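Local coordinates for protein ribokinase (PDB 6WHJ) that probably phosphorylates D-ribose at O-5 with ATP and a divalent cation, most likely magnesium, giving ribose 5-phosphate for nucleotide synthesis or the pentose phosphate pathway, at residues S14-L19 and Q144-P149; D18-V23 and I103-S108; G99-Y104 and I113-G118; F173-Y178 and E198-E203. All coordinates share one frame; numbering follows the deposited sequence.

Interaction 1 of 4, residues S14-L19 and Q144-P149. With EDO (1,2-ethanediol), chain F.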
loop_
_atom_site.group_PDB
_atom_site.type_symbol
_atom_site.label_atom_id
_atom_site.label_comp_id
_atom_site.label_asym_id
_atom_site.label_seq_id
_atom_site.Cartn_x
_atom_site.Cartn_y
_atom_site.Cartn_z
ATOM N N SER B 14 9.615 9.836 -13.278
ATOM C CA SER B 14 9.012 9.841 -11.955
ATOM C C SER B 14 9.975 9.391 -10.865
ATOM O O SER B 14 10.926 8.636 -11.106
ATOM C CB SER B 14 7.791 8.932 -11.948
ATOM O OG SER B 14 8.204 7.620 -12.277
ATOM N N TYR B 15 9.706 9.862 -9.650
ATOM C CA TYR B 15 10.218 9.245 -8.438
ATOM C C TYR B 15 9.018 8.853 -7.590
ATOM O O TYR B 15 8.144 9.686 -7.321
ATOM C CB TYR B 15 11.141 10.163 -7.622
ATOM C CG TYR B 15 11.433 9.535 -6.271
ATOM C CD1 TYR B 15 12.379 8.533 -6.156
ATOM C CD2 TYR B 15 10.695 9.867 -5.140
ATOM C CE1 TYR B 15 12.625 7.908 -4.955
ATOM C CE2 TYR B 15 10.934 9.245 -3.922
ATOM C CZ TYR B 15 11.903 8.261 -3.839
ATOM O OH TYR B 15 12.178 7.618 -2.644
ATOM N N ASN B 16 8.985 7.592 -7.171
ATOM C CA ASN B 16 7.981 7.095 -6.246
ATOM C C ASN B 16 8.682 6.458 -5.056
ATOM O O ASN B 16 9.647 5.705 -5.225
ATOM C CB ASN B 16 7.064 6.051 -6.909
ATOM C CG ASN B 16 6.282 6.603 -8.093
ATOM O OD1 ASN B 16 5.698 7.679 -8.021
ATOM N ND2 ASN B 16 6.275 5.862 -9.190
ATOM N N ARG B 17 8.204 6.766 -3.854
ATOM C CA ARG B 17 8.593 6.000 -2.680
ATOM C C ARG B 17 7.763 4.718 -2.678
ATOM O O ARG B 17 6.528 4.767 -2.594
ATOM C CB ARG B 17 8.375 6.811 -1.401
ATOM C CG ARG B 17 8.875 6.133 -0.133
ATOM C CD ARG B 17 10.315 5.737 -0.297
ATOM N NE ARG B 17 10.909 5.168 0.910
ATOM C CZ ARG B 17 11.826 5.767 1.666
ATOM N NH1 ARG B 17 12.284 6.976 1.348
ATOM N NH2 ARG B 17 12.301 5.143 2.740
ATOM N N ASP B 18 8.431 3.579 -2.815
ATOM C CA ASP B 18 7.747 2.293 -2.888
ATOM C C ASP B 18 7.386 1.827 -1.479
ATOM O O ASP B 18 8.263 1.703 -0.617
ATOM C CB ASP B 18 8.647 1.266 -3.572
ATOM C CG ASP B 18 8.672 1.399 -5.090
ATOM O OD1 ASP B 18 7.833 2.116 -5.674
ATOM O OD2 ASP B 18 9.582 0.799 -5.702
ATOM N N LEU B 19 6.098 1.628 -1.220
ATOM C CA LEU B 19 5.638 1.059 0.047
ATOM C C LEU B 19 5.117 -0.347 -0.229
ATOM O O LEU B 19 4.064 -0.514 -0.858
ATOM C CB LEU B 19 4.580 1.938 0.700
ATOM C CG LEU B 19 4.950 3.417 0.808
ATOM C CD1 LEU B 19 3.750 4.248 1.249
ATOM C CD2 LEU B 19 6.086 3.556 1.775
ATOM N N GLN B 144 9.390 7.625 -19.600
ATOM C CA GLN B 144 8.511 6.488 -19.348
ATOM C C GLN B 144 7.057 6.942 -19.330
ATOM O O GLN B 144 6.685 7.870 -20.053
ATOM C CB GLN B 144 8.857 5.800 -18.032
ATOM C CG GLN B 144 10.314 5.448 -17.867
ATOM C CD GLN B 144 11.148 6.630 -17.452
ATOM O OE1 GLN B 144 10.659 7.542 -16.788
ATOM N NE2 GLN B 144 12.416 6.621 -17.831
ATOM N N CYS B 145 6.229 6.308 -18.499
ATOM C CA CYS B 145 4.802 6.614 -18.460
ATOM C C CYS B 145 4.309 6.838 -17.034
ATOM O O CYS B 145 3.160 6.519 -16.715
ATOM C CB CYS B 145 3.996 5.495 -19.115
ATOM S SG CYS B 145 4.302 5.270 -20.878
ATOM N N GLU B 146 5.145 7.415 -16.166
ATOM C CA GLU B 146 4.770 7.635 -14.774
ATOM C C GLU B 146 4.718 9.115 -14.403
ATOM O O GLU B 146 4.825 9.454 -13.220
ATOM C CB GLU B 146 5.711 6.874 -13.841
ATOM C CG GLU B 146 5.510 5.365 -13.839
ATOM C CD GLU B 146 6.368 4.648 -12.807
ATOM O OE1 GLU B 146 7.319 5.272 -12.284
ATOM O OE2 GLU B 146 6.102 3.450 -12.534
ATOM N N ILE B 147 4.593 10.011 -15.389
ATOM C CA ILE B 147 4.185 11.391 -15.133
ATOM C C ILE B 147 2.867 11.614 -15.872
ATOM O O ILE B 147 2.294 10.676 -16.433
ATOM C CB ILE B 147 5.256 12.424 -15.545
ATOM C CG1 ILE B 147 5.500 12.405 -17.060
ATOM C CG2 ILE B 147 6.568 12.184 -14.773
ATOM C CD1 ILE B 147 6.357 13.568 -17.566
ATOM N N SER B 148 2.377 12.847 -15.892
ATOM C CA SER B 148 1.052 13.096 -16.442
ATOM C C SER B 148 1.060 13.030 -17.970
ATOM O O SER B 148 2.043 13.413 -18.612
ATOM C CB SER B 148 0.539 14.460 -16.003
ATOM O OG SER B 148 0.748 15.427 -17.024
ATOM N N PRO B 149 -0.036 12.543 -18.576
ATOM C CA PRO B 149 -0.093 12.481 -20.049
ATOM C C PRO B 149 0.102 13.827 -20.726
ATOM O O PRO B 149 0.878 13.925 -21.689
ATOM C CB PRO B 149 -1.497 11.912 -20.314
ATOM C CG PRO B 149 -1.831 11.148 -19.085
ATOM C CD PRO B 149 -1.217 11.920 -17.951
HETATM C C1 EDO F . 7.605 1.455 -10.452
HETATM O O1 EDO F . 6.235 1.641 -10.838
HETATM C C2 EDO F . 7.754 1.642 -8.944
HETATM O O2 EDO F . 6.990 2.790 -8.551
HETATM O O HOH W 1 8.412 8.302 -16.004
HETATM O O HOH W 2 3.972 8.126 -10.992
#
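Glu-146 divides its carboxylate between Ser-14 and a bound ethanediol, and the ethanediol in turn links it to Asn-16 and Asp-18. The ethanediol, probably from the crystallisation liquor, thus bridges the two segments. On one side of the carboxylate, Ser-14 OG donates to Glu-146 OE1 at 2.5 Å. It comes to the anti lone pair, the one turned away from OE2. Lys-44 brings a second donor to OE1, its backbone N. The Glu-146 chain runs extended beyond CG (chi2 -175°), which carries the carboxylate past Ser-14 to the ethanediol. There OE2 lies very near the hydroxyl O1, and the length of that bond is doubtful. At the other end, Asn-16 ND2 donates to ethanediol O2 at 3.2 Å, and the same hydroxyl donates to Asp-18 OD1 at 3.1 Å. The amide of Asn-16 is turned 54° from the carboxylate of Glu-146, so the two groups do not lie flat on each other.

Water fills in beside the side chains. One water donates to Gln-144 OE1 at 2.5 Å and accepts weakly from the backbone N atoms of Ser-14 and Glu-146. Gln-48 holds the NE2 end of Gln-144. A second water donates to Glu-146 O at 2.7 Å and weakly to Asn-16 OD1. Ile-147 adds a methyl contact, its CG2 4.1 Å from Ser-14 N. The residues that touch directly across the two segments are all buried. Asn-16, Asp-18 and Glu-146 are all predicted to bind the substrate, so the ethanediol probably marks the sugar pocket of a PfkB-family ribokinase.

Interaction 2 of 4, residues D18-V23 and I103-S108. With EDO (1,2-ethanediol), chain F.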
loop_
_atom_site.group_PDB
_atom_site.type_symbol
_atom_site.label_atom_id
_atom_site.label_comp_id
_atom_site.label_asym_id
_atom_site.label_seq_id
_atom_site.Cartn_x
_atom_site.Cartn_y
_atom_site.Cartn_z
ATOM N N ASP B 18 8.431 3.579 -2.815
ATOM C CA ASP B 18 7.747 2.293 -2.888
ATOM C C ASP B 18 7.386 1.827 -1.479
ATOM O O ASP B 18 8.263 1.703 -0.617
ATOM C CB ASP B 18 8.647 1.266 -3.572
ATOM C CG ASP B 18 8.672 1.399 -5.090
ATOM O OD1 ASP B 18 7.833 2.116 -5.674
ATOM O OD2 ASP B 18 9.582 0.799 -5.702
ATOM N N LEU B 19 6.098 1.628 -1.220
ATOM C CA LEU B 19 5.638 1.059 0.047
ATOM C C LEU B 19 5.117 -0.347 -0.229
ATOM O O LEU B 19 4.064 -0.514 -0.858
ATOM C CB LEU B 19 4.580 1.938 0.700
ATOM C CG LEU B 19 4.950 3.417 0.808
ATOM C CD1 LEU B 19 3.750 4.248 1.249
ATOM C CD2 LEU B 19 6.086 3.556 1.775
ATOM N N VAL B 20 5.836 -1.349 0.274
ATOM C CA VAL B 20 5.721 -2.727 -0.188
ATOM C C VAL B 20 5.367 -3.623 0.987
ATOM O O VAL B 20 6.011 -3.557 2.039
ATOM C CB VAL B 20 7.030 -3.204 -0.851
ATOM C CG1 VAL B 20 6.913 -4.655 -1.291
ATOM C CG2 VAL B 20 7.356 -2.335 -2.045
ATOM N N TRP B 21 4.350 -4.460 0.804
ATOM C CA TRP B 21 3.980 -5.483 1.774
ATOM C C TRP B 21 4.161 -6.860 1.149
ATOM O O TRP B 21 3.660 -7.120 0.048
ATOM C CB TRP B 21 2.532 -5.305 2.256
ATOM C CG TRP B 21 2.315 -4.117 3.159
ATOM C CD1 TRP B 21 2.280 -4.119 4.524
ATOM C CD2 TRP B 21 2.113 -2.761 2.755
ATOM N NE1 TRP B 21 2.059 -2.850 4.994
ATOM C CE2 TRP B 21 1.955 -1.995 3.930
ATOM C CE3 TRP B 21 2.050 -2.117 1.514
ATOM C CZ2 TRP B 21 1.750 -0.618 3.901
ATOM C CZ3 TRP B 21 1.836 -0.748 1.488
ATOM C CH2 TRP B 21 1.689 -0.017 2.673
ATOM N N TYR B 22 4.845 -7.744 1.862
ATOM C CA TYR B 22 5.105 -9.101 1.401
ATOM C C TYR B 22 4.104 -10.028 2.070
ATOM O O TYR B 22 4.063 -10.124 3.301
ATOM C CB TYR B 22 6.544 -9.531 1.702
ATOM C CG TYR B 22 7.550 -8.745 0.896
ATOM C CD1 TYR B 22 8.013 -7.504 1.330
ATOM C CD2 TYR B 22 8.005 -9.225 -0.327
ATOM C CE1 TYR B 22 8.916 -6.775 0.574
ATOM C CE2 TYR B 22 8.902 -8.507 -1.095
ATOM C CZ TYR B 22 9.354 -7.282 -0.648
ATOM O OH TYR B 22 10.249 -6.577 -1.430
ATOM N N VAL B 23 3.287 -10.687 1.254
ATOM C CA VAL B 23 2.195 -11.530 1.721
ATOM C C VAL B 23 2.367 -12.915 1.119
ATOM O O VAL B 23 3.083 -13.105 0.132
ATOM C CB VAL B 23 0.821 -10.941 1.347
ATOM C CG1 VAL B 23 0.623 -9.616 2.034
ATOM C CG2 VAL B 23 0.741 -10.735 -0.168
ATOM N N ILE B 103 2.359 -1.502 -2.795
ATOM C CA ILE B 103 2.706 -2.710 -3.529
ATOM C C ILE B 103 2.455 -3.928 -2.651
ATOM O O ILE B 103 2.853 -3.951 -1.482
ATOM C CB ILE B 103 4.168 -2.662 -4.015
ATOM C CG1 ILE B 103 4.378 -1.437 -4.916
ATOM C CG2 ILE B 103 4.552 -3.956 -4.726
ATOM C CD1 ILE B 103 5.781 -1.276 -5.438
ATOM N N TYR B 104 1.778 -4.926 -3.217
ATOM C CA TYR B 104 1.671 -6.262 -2.642
ATOM C C TYR B 104 2.512 -7.231 -3.464
ATOM O O TYR B 104 2.366 -7.309 -4.691
ATOM C CB TYR B 104 0.227 -6.771 -2.619
ATOM C CG TYR B 104 -0.772 -5.973 -1.816
ATOM C CD1 TYR B 104 -0.373 -5.045 -0.860
ATOM C CD2 TYR B 104 -2.134 -6.176 -2.006
ATOM C CE1 TYR B 104 -1.314 -4.333 -0.124
ATOM C CE2 TYR B 104 -3.070 -5.478 -1.288
ATOM C CZ TYR B 104 -2.662 -4.563 -0.350
ATOM O OH TYR B 104 -3.627 -3.881 0.347
ATOM N N VAL B 105 3.391 -7.967 -2.792
ATOM C CA VAL B 105 4.201 -8.993 -3.428
ATOM C C VAL B 105 3.797 -10.336 -2.833
ATOM O O VAL B 105 3.931 -10.547 -1.618
ATOM C CB VAL B 105 5.699 -8.723 -3.248
ATOM C CG1 VAL B 105 6.510 -9.738 -4.013
ATOM C CG2 VAL B 105 6.031 -7.315 -3.716
ATOM N N ALA B 106 3.252 -11.218 -3.673
ATOM C CA ALA B 106 2.905 -12.564 -3.244
ATOM C C ALA B 106 4.148 -13.449 -3.256
ATOM O O ALA B 106 5.188 -13.091 -3.818
ATOM C CB ALA B 106 1.818 -13.160 -4.137
ATOM N N GLU B 107 4.043 -14.615 -2.606
ATOM C CA GLU B 107 5.174 -15.542 -2.580
ATOM C C GLU B 107 5.487 -16.102 -3.959
ATOM O O GLU B 107 6.581 -16.630 -4.167
ATOM C CB GLU B 107 4.906 -16.711 -1.623
ATOM C CG GLU B 107 4.960 -16.361 -0.143
ATOM C CD GLU B 107 4.482 -17.504 0.732
ATOM O OE1 GLU B 107 4.864 -17.536 1.923
ATOM O OE2 GLU B 107 3.731 -18.378 0.227
ATOM N N SER B 108 4.561 -15.983 -4.909
ATOM C CA SER B 108 4.849 -16.356 -6.283
ATOM C C SER B 108 5.784 -15.364 -6.962
ATOM O O SER B 108 6.406 -15.704 -7.976
ATOM C CB SER B 108 3.540 -16.493 -7.068
ATOM O OG SER B 108 2.814 -15.279 -7.102
HETATM C C1 EDO F . 7.605 1.455 -10.452
HETATM O O1 EDO F . 6.235 1.641 -10.838
HETATM C C2 EDO F . 7.754 1.642 -8.944
HETATM O O2 EDO F . 6.990 2.790 -8.551
#
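Four backbone hydrogen bonds tie Leu-19, Trp-21 and Val-23 to Ile-103 and Val-105. Ile-103 N donates to Leu-19 O at 2.8 Å, and Trp-21 N donates to Ile-103 O at 2.8 Å. Further along, Val-105 N reaches Trp-21 O at 3.0 Å and Val-23 N reaches Val-105 O at 2.9 Å. Trp-21, Ile-103 and Val-105 each use both their N and their O in these bonds. This is parallel pairing, with Val-20 beside Ile-103, Trp-21 beside Tyr-104 and Tyr-22 beside Val-105. The strands belong to the small four-stranded sheet that covers the sugar site as a lid in ribokinases and also forms the dimer contact.

On the sheet face that bears Val-20, Tyr-22, Ile-103 and Val-105, the packing is apolar. Val-20 forks between two partners. Its CG2, beside the backbone N, lies 3.8 Å from Ile-103 CB, while CG1 points on to Val-105 CG2 at 3.7 Å. Tyr-22 and Val-105 lie side by side and point the same way, with Tyr-22 CD2 3.8 Å from Val-105 CB. Ile-103 CD1 ends 4.0 Å from the carboxylate carbon CG of Asp-18, a predicted substrate residue.

Trp-21 and Tyr-104 take the other face. The indole meets Ile-103 O in plane at its CE3 edge, and Trp-21 CB makes a loose contact with Tyr-104 CD1. Both polar ends cross the dimer interface: Trp-21 NE1 donates to Asn-100 OD1 of the second subunit, and Tyr-104 OH bonds Gly-102 O of that subunit. The two Tyr-104 rings stack between the chains.

Interaction 3 of 4, residues G99-Y104 and I113-G118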
loop_
_atom_site.group_PDB
_atom_site.type_symbol
_atom_site.label_atom_id
_atom_site.label_comp_id
_atom_site.label_asym_id
_atom_site.label_seq_id
_atom_site.Cartn_x
_atom_site.Cartn_y
_atom_site.Cartn_z
ATOM N N GLY B 99 5.444 11.367 -4.822
ATOM C CA GLY B 99 4.720 10.203 -5.298
ATOM C C GLY B 99 5.080 8.950 -4.522
ATOM O O GLY B 99 6.178 8.824 -3.971
ATOM N N ASN B 100 4.127 8.022 -4.450
ATOM C CA ASN B 100 4.395 6.727 -3.841
ATOM C C ASN B 100 3.673 5.627 -4.610
ATOM O O ASN B 100 2.893 5.877 -5.535
ATOM C CB ASN B 100 4.022 6.656 -2.349
ATOM C CG ASN B 100 2.543 6.896 -2.070
ATOM O OD1 ASN B 100 1.667 6.510 -2.840
ATOM N ND2 ASN B 100 2.264 7.435 -0.894
ATOM N N ALA B 101 3.963 4.393 -4.209
ATOM C CA ALA B 101 3.302 3.202 -4.719
ATOM C C ALA B 101 3.023 2.260 -3.555
ATOM O O ALA B 101 3.914 2.001 -2.735
ATOM C CB ALA B 101 4.172 2.501 -5.772
ATOM N N GLY B 102 1.799 1.736 -3.501
ATOM C CA GLY B 102 1.436 0.713 -2.545
ATOM C C GLY B 102 1.457 -0.632 -3.240
ATOM O O GLY B 102 0.670 -0.882 -4.152
ATOM N N ILE B 103 2.359 -1.502 -2.795
ATOM C CA ILE B 103 2.706 -2.710 -3.529
ATOM C C ILE B 103 2.455 -3.928 -2.651
ATOM O O ILE B 103 2.853 -3.951 -1.482
ATOM C CB ILE B 103 4.168 -2.662 -4.015
ATOM C CG1 ILE B 103 4.378 -1.437 -4.916
ATOM C CG2 ILE B 103 4.552 -3.956 -4.726
ATOM C CD1 ILE B 103 5.781 -1.276 -5.438
ATOM N N TYR B 104 1.778 -4.926 -3.217
ATOM C CA TYR B 104 1.671 -6.262 -2.642
ATOM C C TYR B 104 2.512 -7.231 -3.464
ATOM O O TYR B 104 2.366 -7.309 -4.691
ATOM C CB TYR B 104 0.227 -6.771 -2.619
ATOM C CG TYR B 104 -0.772 -5.973 -1.816
ATOM C CD1 TYR B 104 -0.373 -5.045 -0.860
ATOM C CD2 TYR B 104 -2.134 -6.176 -2.006
ATOM C CE1 TYR B 104 -1.314 -4.333 -0.124
ATOM C CE2 TYR B 104 -3.070 -5.478 -1.288
ATOM C CZ TYR B 104 -2.662 -4.563 -0.350
ATOM O OH TYR B 104 -3.627 -3.881 0.347
ATOM N N ILE B 113 0.440 -3.177 -7.979
ATOM C CA ILE B 113 1.022 -1.853 -7.800
ATOM C C ILE B 113 -0.058 -0.813 -8.026
ATOM O O ILE B 113 -0.722 -0.815 -9.070
ATOM C CB ILE B 113 2.206 -1.605 -8.752
ATOM C CG1 ILE B 113 3.257 -2.700 -8.586
ATOM C CG2 ILE B 113 2.831 -0.258 -8.466
ATOM C CD1 ILE B 113 4.456 -2.520 -9.468
ATOM N N VAL B 114 -0.225 0.076 -7.053
ATOM C CA VAL B 114 -1.064 1.259 -7.184
ATOM C C VAL B 114 -0.169 2.470 -6.975
ATOM O O VAL B 114 0.449 2.617 -5.911
ATOM C CB VAL B 114 -2.228 1.271 -6.183
ATOM C CG1 VAL B 114 -3.054 2.533 -6.392
ATOM C CG2 VAL B 114 -3.084 0.047 -6.336
ATOM N N ILE B 115 -0.097 3.330 -7.983
ATOM C CA ILE B 115 0.724 4.533 -7.934
ATOM C C ILE B 115 -0.156 5.727 -7.592
ATOM O O ILE B 115 -1.215 5.931 -8.202
ATOM C CB ILE B 115 1.448 4.758 -9.272
ATOM C CG1 ILE B 115 2.300 3.533 -9.618
ATOM C CG2 ILE B 115 2.279 6.006 -9.212
ATOM C CD1 ILE B 115 3.061 3.656 -10.917
ATOM N N SER B 116 0.300 6.534 -6.637
ATOM C CA SER B 116 -0.251 7.859 -6.383
ATOM C C SER B 116 0.813 8.804 -6.918
ATOM O O SER B 116 1.838 9.031 -6.265
ATOM C CB SER B 116 -0.516 8.095 -4.899
ATOM O OG SER B 116 -1.037 9.404 -4.668
ATOM N N GLU B 117 0.570 9.338 -8.117
ATOM C CA GLU B 117 1.616 10.067 -8.826
ATOM C C GLU B 117 2.083 11.271 -8.026
ATOM O O GLU B 117 3.281 11.571 -7.996
ATOM C CB GLU B 117 1.135 10.448 -10.226
ATOM C CG GLU B 117 0.130 11.537 -10.285
ATOM C CD GLU B 117 -0.062 12.070 -11.692
ATOM O OE1 GLU B 117 0.590 11.547 -12.626
ATOM O OE2 GLU B 117 -0.853 13.032 -11.850
ATOM N N GLY B 118 1.164 11.936 -7.325
ATOM C CA GLY B 118 1.559 13.040 -6.461
ATOM C C GLY B 118 2.332 14.087 -7.236
ATOM O O GLY B 118 1.917 14.533 -8.313
#
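Ile-113 packs beside Ile-103 and Ala-101, and is the residue that loses most surface in this contact. The two isoleucines lie side by side and point the same way. Ile-103 CG1 lies 4.0 Å from Ile-113 CG1. Both Ile-113 branches take part: CG1 meets Ile-103, and CG2, beside the carbonyl carbon, touches both Ile-103 CG1 and Ala-101 CB, the latter at 4.1 Å. Ile-115 stands on this same face, next to the predicted substrate residue Glu-146.

The segments are the two arms of a beta hairpin in the lid sheet, strands 99-105 and 111-116, running antiparallel. Asn-100 with Ser-116 and Gly-102 with Val-114 are hydrogen-bonded pairs. Ala-101 with Ile-115 and Ile-103 with Ile-113 are non-hydrogen-bonded pairs. Ser-116 N donates to Asn-100 O at 2.9 Å, and Asn-100 N returns the bond to Ser-116 O at 3.1 Å. Gly-102 N donates to Val-114 O at 2.9 Å, and Val-114 N donates back to Gly-102 O.

Asn-100 and Ser-116 come next in buried surface, on the opposite face. A first torsion of 61° sets the Asn-100 amide between its own N and carbonyl carbon, and OD1 then rests 3.4 Å from Ser-116 CB. That OD1 accepts from Trp-21 NE1 of the second subunit. Phe-37 of the second subunit packs on both residues, and Ile-113 to Ile-115 pair in parallel with a strand of that chain.

Interaction 4 of 4, residues F173-Y178 and E198-E203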
loop_
_atom_site.group_PDB
_atom_site.type_symbol
_atom_site.label_atom_id
_atom_site.label_comp_id
_atom_site.label_asym_id
_atom_site.label_seq_id
_atom_site.Cartn_x
_atom_site.Cartn_y
_atom_site.Cartn_z
ATOM N N PHE B 173 12.257 5.899 -25.578
ATOM C CA PHE B 173 10.978 5.864 -24.882
ATOM C C PHE B 173 10.681 4.443 -24.416
ATOM O O PHE B 173 10.526 3.533 -25.236
ATOM C CB PHE B 173 9.863 6.398 -25.784
ATOM C CG PHE B 173 8.491 6.385 -25.146
ATOM C CD1 PHE B 173 8.300 6.834 -23.850
ATOM C CD2 PHE B 173 7.384 5.968 -25.869
ATOM C CE1 PHE B 173 7.035 6.828 -23.268
ATOM C CE2 PHE B 173 6.123 5.965 -25.300
ATOM C CZ PHE B 173 5.949 6.401 -23.990
ATOM N N ASN B 174 10.583 4.261 -23.095
ATOM C CA ASN B 174 10.187 2.997 -22.486
ATOM C C ASN B 174 8.747 3.112 -22.005
ATOM O O ASN B 174 8.501 3.699 -20.942
ATOM C CB ASN B 174 11.123 2.653 -21.323
ATOM C CG ASN B 174 10.640 1.479 -20.507
ATOM O OD1 ASN B 174 10.740 1.486 -19.283
ATOM N ND2 ASN B 174 10.092 0.473 -21.175
ATOM N N PRO B 175 7.758 2.553 -22.720
ATOM C CA PRO B 175 6.338 2.836 -22.419
ATOM C C PRO B 175 5.805 2.068 -21.209
ATOM O O PRO B 175 4.864 1.278 -21.311
ATOM C CB PRO B 175 5.646 2.409 -23.719
ATOM C CG PRO B 175 6.470 1.235 -24.163
ATOM C CD PRO B 175 7.898 1.598 -23.834
ATOM N N ALA B 176 6.377 2.333 -20.030
ATOM C CA ALA B 176 6.054 1.546 -18.841
ATOM C C ALA B 176 5.603 2.416 -17.674
ATOM O O ALA B 176 6.217 3.452 -17.400
ATOM C CB ALA B 176 7.274 0.722 -18.413
ATOM N N PRO B 177 4.527 2.035 -16.968
ATOM C CA PRO B 177 3.611 0.934 -17.285
ATOM C C PRO B 177 2.603 1.348 -18.343
ATOM O O PRO B 177 2.394 2.544 -18.540
ATOM C CB PRO B 177 2.910 0.674 -15.949
ATOM C CG PRO B 177 2.860 2.021 -15.307
ATOM C CD PRO B 177 4.173 2.682 -15.689
ATOM N N TYR B 178 1.945 0.382 -18.974
ATOM C CA TYR B 178 0.956 0.719 -19.987
ATOM C C TYR B 178 -0.162 1.567 -19.395
ATOM O O TYR B 178 -0.753 1.221 -18.369
ATOM C CB TYR B 178 0.370 -0.537 -20.625
ATOM C CG TYR B 178 -0.789 -0.189 -21.512
ATOM C CD1 TYR B 178 -0.588 0.462 -22.722
ATOM C CD2 TYR B 178 -2.095 -0.462 -21.114
ATOM C CE1 TYR B 178 -1.652 0.800 -23.528
ATOM C CE2 TYR B 178 -3.166 -0.125 -21.909
ATOM C CZ TYR B 178 -2.942 0.504 -23.117
ATOM O OH TYR B 178 -4.017 0.834 -23.908
ATOM N N GLU B 198 6.602 -7.361 -24.240
ATOM C CA GLU B 198 5.615 -7.995 -25.113
ATOM C C GLU B 198 4.217 -7.429 -24.879
ATOM O O GLU B 198 3.537 -7.012 -25.826
ATOM C CB GLU B 198 5.596 -9.508 -24.919
ATOM C CG GLU B 198 5.186 -10.233 -26.195
ATOM C CD GLU B 198 5.136 -11.732 -26.039
ATOM O OE1 GLU B 198 4.547 -12.389 -26.925
ATOM O OE2 GLU B 198 5.658 -12.250 -25.027
ATOM N N LEU B 199 3.780 -7.393 -23.612
ATOM C CA LEU B 199 2.429 -6.944 -23.289
ATOM C C LEU B 199 2.243 -5.458 -23.580
ATOM O O LEU B 199 1.185 -5.050 -24.080
ATOM C CB LEU B 199 2.128 -7.235 -21.822
ATOM C CG LEU B 199 0.769 -6.774 -21.302
ATOM C CD1 LEU B 199 -0.339 -7.735 -21.706
ATOM C CD2 LEU B 199 0.808 -6.588 -19.791
ATOM N N GLU B 200 3.252 -4.633 -23.276
ATOM C CA GLU B 200 3.135 -3.208 -23.563
ATOM C C GLU B 200 3.012 -2.959 -25.060
ATOM O O GLU B 200 2.260 -2.076 -25.488
ATOM C CB GLU B 200 4.314 -2.437 -22.971
ATOM C CG GLU B 200 4.187 -2.188 -21.483
ATOM C CD GLU B 200 5.518 -2.131 -20.779
ATOM O OE1 GLU B 200 5.519 -2.201 -19.534
ATOM O OE2 GLU B 200 6.559 -1.988 -21.464
ATOM N N ALA B 201 3.762 -3.712 -25.869
ATOM C CA ALA B 201 3.644 -3.575 -27.318
ATOM C C ALA B 201 2.272 -4.025 -27.798
ATOM O O ALA B 201 1.705 -3.438 -28.727
ATOM C CB ALA B 201 4.740 -4.382 -28.015
ATOM N N LEU B 202 1.717 -5.059 -27.162
ATOM C CA LEU B 202 0.421 -5.572 -27.586
ATOM C C LEU B 202 -0.701 -4.624 -27.204
ATOM O O LEU B 202 -1.690 -4.508 -27.936
ATOM C CB LEU B 202 0.184 -6.955 -26.989
ATOM C CG LEU B 202 0.907 -8.071 -27.739
ATOM C CD1 LEU B 202 0.680 -9.426 -27.074
ATOM C CD2 LEU B 202 0.458 -8.085 -29.198
ATOM N N GLU B 203 -0.572 -3.947 -26.064
ATOM C CA GLU B 203 -1.620 -3.034 -25.634
ATOM C C GLU B 203 -1.607 -1.731 -26.418
ATOM O O GLU B 203 -2.666 -1.124 -26.610
ATOM C CB GLU B 203 -1.485 -2.734 -24.139
ATOM C CG GLU B 203 -1.758 -3.929 -23.243
ATOM C CD GLU B 203 -3.193 -3.947 -22.731
ATOM O OE1 GLU B 203 -4.092 -3.437 -23.445
ATOM O OE2 GLU B 203 -3.422 -4.467 -21.614
HETATM O O HOH W 3 8.840 -2.361 -20.292
HETATM O O HOH W 4 3.134 -2.381 -18.446
#
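Tyr-178 and Glu-200 bring an irregular loop against the first turns of helix 198-205; the loop has an inverse gamma turn centred on Pro-175, closed by Ala-176 N to Asn-174 O at 2.7 Å, and a cis peptide before Pro-177. Glu-200 reaches from the helix into the curve of this loop. Its CG passes close to Pro-175 O, and its OE1 comes to 3.6 Å from Ala-176 CB. Two waters join that carboxylate to the loop. One donates to Glu-200 OE2 at 2.6 Å and accepts from Asn-174 ND2 at 3.2 Å. The other donates to Glu-200 OE1 at 2.6 Å and accepts from Tyr-178 N at 3.1 Å. Asn-174 ND2 also donates to Cys-195 O.

Tyr-178 meets the helix one turn later. Glu-203 CB sits over the ring face, 3.5 Å from its centroid and 6° off the normal, a CH-pi contact. The Glu-203 chain is bent at chi2 (-96°), which lays its carboxylate over the CE2 side of the ring, with the two planes only 12° apart.

Asn-197 and Glu-200 have the spacing of the NXXE motif of PfkB kinases. Asn-197 is a predicted ATP-binding residue, and its OD1 accepts from Glu-200 N. In this family the motif is linked to metal and phosphate binding, and the water-bound Glu-200 is consistent with that. The loop leaves strand 170-173, which pairs with strand 193-194. Phe-184 of helix 184-188 packs on Pro-175 and Tyr-178, while Lys-44 of helix 44-55 touches Ala-176 and Pro-177.

In the fold
Interactions 2 and 3 build the lid sheet and share strand 99-105, which pairs in parallel on one side and antiparallel on the other. Backbone bonds and apolar packing dominate both, and both reach the second subunit. Interaction 2 runs out to exposed residues at its far end. Interaction 1 shares strand 16-22 with interaction 2 but its direct contacts are buried, and it relies on polar side chains, waters and ethanediol at the predicted sugar site. Interaction 4 lies in the large domain and touches interaction 1 through Cys-145 N and Ala-176 O. It too uses water around a glutamate, but on the predicted ATP side. Interactions 2 and 4 are about 11 Å apart at their nearest atoms.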